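Local coordinates for protein ectonucleoside triphosphate diphosphohydrolase 4 (Homo sapiens, PDB 6WG5) that belongs to the GDA1/CD39 nucleoside phosphatase family, whose members share an actin-like fold, at residues E148-L151 with T152-V156; I129-T132 with A133-I137. One frame throughout, in Å; residues are numbered along the deposited sequence.

Overall arrangement
Both contacts are local and lie in series along one piece of chain, on the same side of the molecule's centre, with their own centres about 18 Å apart. Interaction 2 comes first and is the more deeply buried, at the turn where strand 127-131 runs into the short helix 133-136. Interaction 1 follows in helix 140-157, farther from the middle of the chain and only partly buried. Its chemistry is that of helix i-to-i+4 bonding with one apolar side, whereas interaction 2 relies on side chains folded back over the end of the strand and the N-cap residue. The two meet directly: Ile-154 CD1 packs against Ile-129 CD1 at 3.8 Å, helix against strand.

Interaction 1 (E148-L151 with T152-V156); sequences EDLL and TDIPV
Within helix 140-157, residues Glu-148 to Leu-151 and Thr-152 to Val-156 meet as successive turns near its C-terminal end. Glu-148 O accepts two bonds from Thr-152: the backbone N at 2.8 Å, and OG1 at 3.0 Å. They arrive from opposite faces of the carbonyl plane. The hydroxyl reaches it because OG1 sits between the backbone N and the carbonyl carbon (chi1 63°), which lets an exposed threonine turn its polar atom back onto the helix. Two residues farther along, Ile-154 N donates to Leu-150 O at 3.0 Å, while the bond from Asp-153 N to Asp-149 O is weak. Leu-150 and Ile-154 run alongside each other in the same direction, with Leu-150 CD2 3.8 Å from Ile-154 CD1; these branched apolar residues suit the buried side, where Ile-106 and Phe-162 also pack. Asp-149 and Asp-153 share another side, bordering helix 102-105 at Ser-103, and their OD1 atoms are 4.3 Å apart. Pro-155 lacks an N-H, and the helix kinks here. The neighbouring carboxylates would probably disfavour each other's charge, a cost that the weak hydrogen bond between Asp-153 OD2 and His-157 ND1 may ease.

Interaction 2 (I129-T132 with A133-I137); sequences ILCT and AGMRI
Met-135 packs on Cys-131, and the end of Arg-136 comes back over Thr-132, at a strand-turn-helix junction where strand 127-131 gives way to the short helix 133-136. Arg-136 crosses Thr-132 obliquely and lays one face of its guanidinium over the backbone: Thr-132 C stands 3.4 Å above that plane, toward the rim, and Ala-133 N lies 3.9 Å above its centre. NH2 lies 3.4 Å from Thr-132 CA, beside CB. A long, flexible arginine suits this place because the bend at chi3 (-100°) turns its head across the N-cap residue, where NE bonds to Ile-170 O and NH2 forms a salt bridge with Glu-175. The loop carrying Ile-170 and helix 172-186 are thereby tied to the turn. Thr-132 makes no capping bond; its hydroxyl suits the site by reaching the adjoining strand 40-48, where OG1 bonds weakly to Cys-48 O. Arg-136 N makes weak bonds to both Thr-132 O and Ala-133 O. Met-135 is placed for apolar contact, its unbranched chain bent at chi2 and chi3 and packed with Ile-92 and Ile-146. The small side chain of buried Cys-131 lets this thioether chain come close, Met-135 CG resting 3.7 Å from Cys-131 CB.

Interaction 1 (E148-L151 with T152-V156)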
loop_
_atom_site.group_PDB
_atom_site.type_symbol
_atom_site.label_atom_id
_atom_site.label_comp_id
_atom_site.label_asym_id
_atom_site.label_seq_id
_atom_site.Cartn_x
_atom_site.Cartn_y
_atom_site.Cartn_z
ATOM N N GLU A 148 -15.101 -16.539 -15.069
ATOM C CA GLU A 148 -15.382 -17.788 -15.769
ATOM C C GLU A 148 -14.919 -17.731 -17.220
ATOM O O GLU A 148 -14.423 -18.729 -17.755
ATOM C CB GLU A 148 -16.873 -18.106 -15.684
ATOM C CG GLU A 148 -17.207 -19.153 -14.633
ATOM C CD GLU A 148 -18.680 -19.178 -14.273
ATOM O OE1 GLU A 148 -19.351 -18.134 -14.423
ATOM O OE2 GLU A 148 -19.169 -20.244 -13.842
ATOM N N ASP A 149 -15.069 -16.578 -17.876
ATOM C CA ASP A 149 -14.578 -16.457 -19.244
ATOM C C ASP A 149 -13.063 -16.610 -19.291
ATOM O O ASP A 149 -12.520 -17.223 -20.216
ATOM C CB ASP A 149 -15.001 -15.116 -19.844
ATOM C CG ASP A 149 -14.752 -15.046 -21.342
ATOM O OD1 ASP A 149 -14.746 -16.111 -21.995
ATOM O OD2 ASP A 149 -14.565 -13.929 -21.866
ATOM N N LEU A 150 -12.362 -16.059 -18.296
ATOM C CA LEU A 150 -10.921 -16.263 -18.202
ATOM C C LEU A 150 -10.589 -17.721 -17.914
ATOM O O LEU A 150 -9.653 -18.280 -18.498
ATOM C CB LEU A 150 -10.337 -15.364 -17.112
ATOM C CG LEU A 150 -10.347 -13.858 -17.380
ATOM C CD1 LEU A 150 -10.080 -13.090 -16.097
ATOM C CD2 LEU A 150 -9.320 -13.496 -18.437
ATOM N N LEU A 151 -11.347 -18.355 -17.016
ATOM C CA LEU A 151 -11.043 -19.725 -16.618
ATOM C C LEU A 151 -11.286 -20.709 -17.757
ATOM O O LEU A 151 -10.495 -21.636 -17.959
ATOM C CB LEU A 151 -11.875 -20.104 -15.393
ATOM C CG LEU A 151 -11.467 -19.427 -14.083
ATOM C CD1 LEU A 151 -12.540 -19.618 -13.022
ATOM C CD2 LEU A 151 -10.135 -19.970 -13.593
ATOM N N THR A 152 -12.374 -20.530 -18.508
ATOM C CA THR A 152 -12.692 -21.472 -19.577
ATOM C C THR A 152 -11.856 -21.230 -20.828
ATOM O O THR A 152 -11.625 -22.168 -21.601
ATOM C CB THR A 152 -14.179 -21.392 -19.938
ATOM O OG1 THR A 152 -14.486 -20.089 -20.452
ATOM C CG2 THR A 152 -15.051 -21.679 -18.722
ATOM N N ASP A 153 -11.392 -20.000 -21.042
ATOM C CA ASP A 153 -10.745 -19.618 -22.292
ATOM C C ASP A 153 -9.226 -19.722 -22.246
ATOM O O ASP A 153 -8.616 -20.193 -23.210
ATOM C CB ASP A 153 -11.140 -18.183 -22.662
ATOM C CG ASP A 153 -10.819 -17.840 -24.105
ATOM O OD1 ASP A 153 -11.717 -17.327 -24.808
ATOM O OD2 ASP A 153 -9.672 -18.081 -24.538
ATOM N N ILE A 154 -8.599 -19.295 -21.150
ATOM C CA ILE A 154 -7.136 -19.264 -21.096
ATOM C C ILE A 154 -6.531 -20.655 -21.235
ATOM O O ILE A 154 -5.598 -20.821 -22.039
ATOM C CB ILE A 154 -6.674 -18.548 -19.814
ATOM C CG1 ILE A 154 -6.981 -17.051 -19.916
ATOM C CG2 ILE A 154 -5.181 -18.775 -19.561
ATOM C CD1 ILE A 154 -6.824 -16.303 -18.611
ATOM N N PRO A 155 -6.979 -21.677 -20.499
ATOM C CA PRO A 155 -6.297 -22.983 -20.565
ATOM C C PRO A 155 -6.119 -23.521 -21.975
ATOM O O PRO A 155 -5.150 -24.246 -22.233
ATOM C CB PRO A 155 -7.209 -23.890 -19.727
ATOM C CG PRO A 155 -7.884 -22.968 -18.777
ATOM C CD PRO A 155 -8.088 -21.684 -19.529
ATOM N N VAL A 156 -7.025 -23.190 -22.897
ATOM C CA VAL A 156 -6.908 -23.691 -24.263
ATOM C C VAL A 156 -5.777 -22.982 -24.997
ATOM O O VAL A 156 -5.048 -23.599 -25.785
ATOM C CB VAL A 156 -8.249 -23.532 -25.002
ATOM C CG1 VAL A 156 -8.122 -23.979 -26.456
ATOM C CG2 VAL A 156 -9.342 -24.319 -24.293
#

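Interaction 2 (I129-T132 with A133-I137)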
loop_
_atom_site.group_PDB
_atom_site.type_symbol
_atom_site.label_atom_id
_atom_site.label_comp_id
_atom_site.label_asym_id
_atom_site.label_seq_id
_atom_site.Cartn_x
_atom_site.Cartn_y
_atom_site.Cartn_z
ATOM N N ILE A 129 -4.326 -14.157 -11.684
ATOM C CA ILE A 129 -4.988 -12.929 -12.109
ATOM C C ILE A 129 -5.806 -12.434 -10.926
ATOM O O ILE A 129 -6.825 -13.038 -10.570
ATOM C CB ILE A 129 -5.870 -13.145 -13.347
ATOM C CG1 ILE A 129 -5.012 -13.635 -14.519
ATOM C CG2 ILE A 129 -6.602 -11.854 -13.712
ATOM C CD1 ILE A 129 -5.797 -13.969 -15.771
ATOM N N LEU A 130 -5.364 -11.335 -10.320
ATOM C CA LEU A 130 -5.964 -10.806 -9.101
ATOM C C LEU A 130 -6.468 -9.397 -9.373
ATOM O O LEU A 130 -5.685 -8.513 -9.741
ATOM C CB LEU A 130 -4.947 -10.817 -7.959
ATOM C CG LEU A 130 -4.207 -12.146 -7.786
ATOM C CD1 LEU A 130 -3.128 -12.023 -6.723
ATOM C CD2 LEU A 130 -5.177 -13.268 -7.442
ATOM N N CYS A 131 -7.769 -9.189 -9.191
ATOM C CA CYS A 131 -8.424 -7.926 -9.500
ATOM C C CYS A 131 -8.734 -7.173 -8.214
ATOM O O CYS A 131 -9.066 -7.783 -7.193
ATOM C CB CYS A 131 -9.714 -8.165 -10.289
ATOM S SG CYS A 131 -9.575 -9.459 -11.544
ATOM N N THR A 132 -8.636 -5.845 -8.274
ATOM C CA THR A 132 -8.784 -5.019 -7.081
ATOM C C THR A 132 -10.079 -4.210 -7.109
ATOM O O THR A 132 -11.170 -4.787 -7.144
ATOM C CB THR A 132 -7.568 -4.099 -6.927
ATOM O OG1 THR A 132 -7.370 -3.354 -8.135
ATOM C CG2 THR A 132 -6.320 -4.912 -6.620
ATOM N N ALA A 133 -9.976 -2.877 -7.098
ATOM C CA ALA A 133 -11.148 -2.043 -6.850
ATOM C C ALA A 133 -12.102 -2.019 -8.039
ATOM O O ALA A 133 -13.317 -1.877 -7.851
ATOM C CB ALA A 133 -10.711 -0.622 -6.499
ATOM N N GLY A 134 -11.582 -2.145 -9.260
ATOM C CA GLY A 134 -12.447 -2.082 -10.426
ATOM C C GLY A 134 -13.531 -3.142 -10.410
ATOM O O GLY A 134 -14.679 -2.876 -10.773
ATOM N N MET A 135 -13.182 -4.357 -9.989
ATOM C CA MET A 135 -14.126 -5.467 -9.965
ATOM C C MET A 135 -14.883 -5.578 -8.650
ATOM O O MET A 135 -15.921 -6.248 -8.604
ATOM C CB MET A 135 -13.389 -6.783 -10.227
ATOM C CG MET A 135 -12.876 -6.932 -11.650
ATOM S SD MET A 135 -14.109 -7.631 -12.763
ATOM C CE MET A 135 -14.207 -9.314 -12.150
ATOM N N ARG A 136 -14.392 -4.941 -7.586
ATOM C CA ARG A 136 -15.035 -5.062 -6.281
ATOM C C ARG A 136 -16.413 -4.412 -6.277
ATOM O O ARG A 136 -17.337 -4.910 -5.622
ATOM C CB ARG A 136 -14.149 -4.435 -5.206
ATOM C CG ARG A 136 -13.668 -5.403 -4.142
ATOM C CD ARG A 136 -12.663 -4.724 -3.230
ATOM N NE ARG A 136 -11.286 -5.071 -3.574
ATOM C CZ ARG A 136 -10.240 -4.267 -3.409
ATOM N NH1 ARG A 136 -10.397 -3.042 -2.922
ATOM N NH2 ARG A 136 -9.027 -4.685 -3.748
ATOM N N ILE A 137 -16.574 -3.298 -7.000
ATOM C CA ILE A 137 -17.835 -2.563 -6.991
ATOM C C ILE A 137 -18.796 -3.024 -8.078
ATOM O O ILE A 137 -19.898 -2.471 -8.188
ATOM C CB ILE A 137 -17.609 -1.041 -7.125
ATOM C CG1 ILE A 137 -16.637 -0.727 -8.266
ATOM C CG2 ILE A 137 -17.111 -0.467 -5.801
ATOM C CD1 ILE A 137 -16.509 0.753 -8.578
#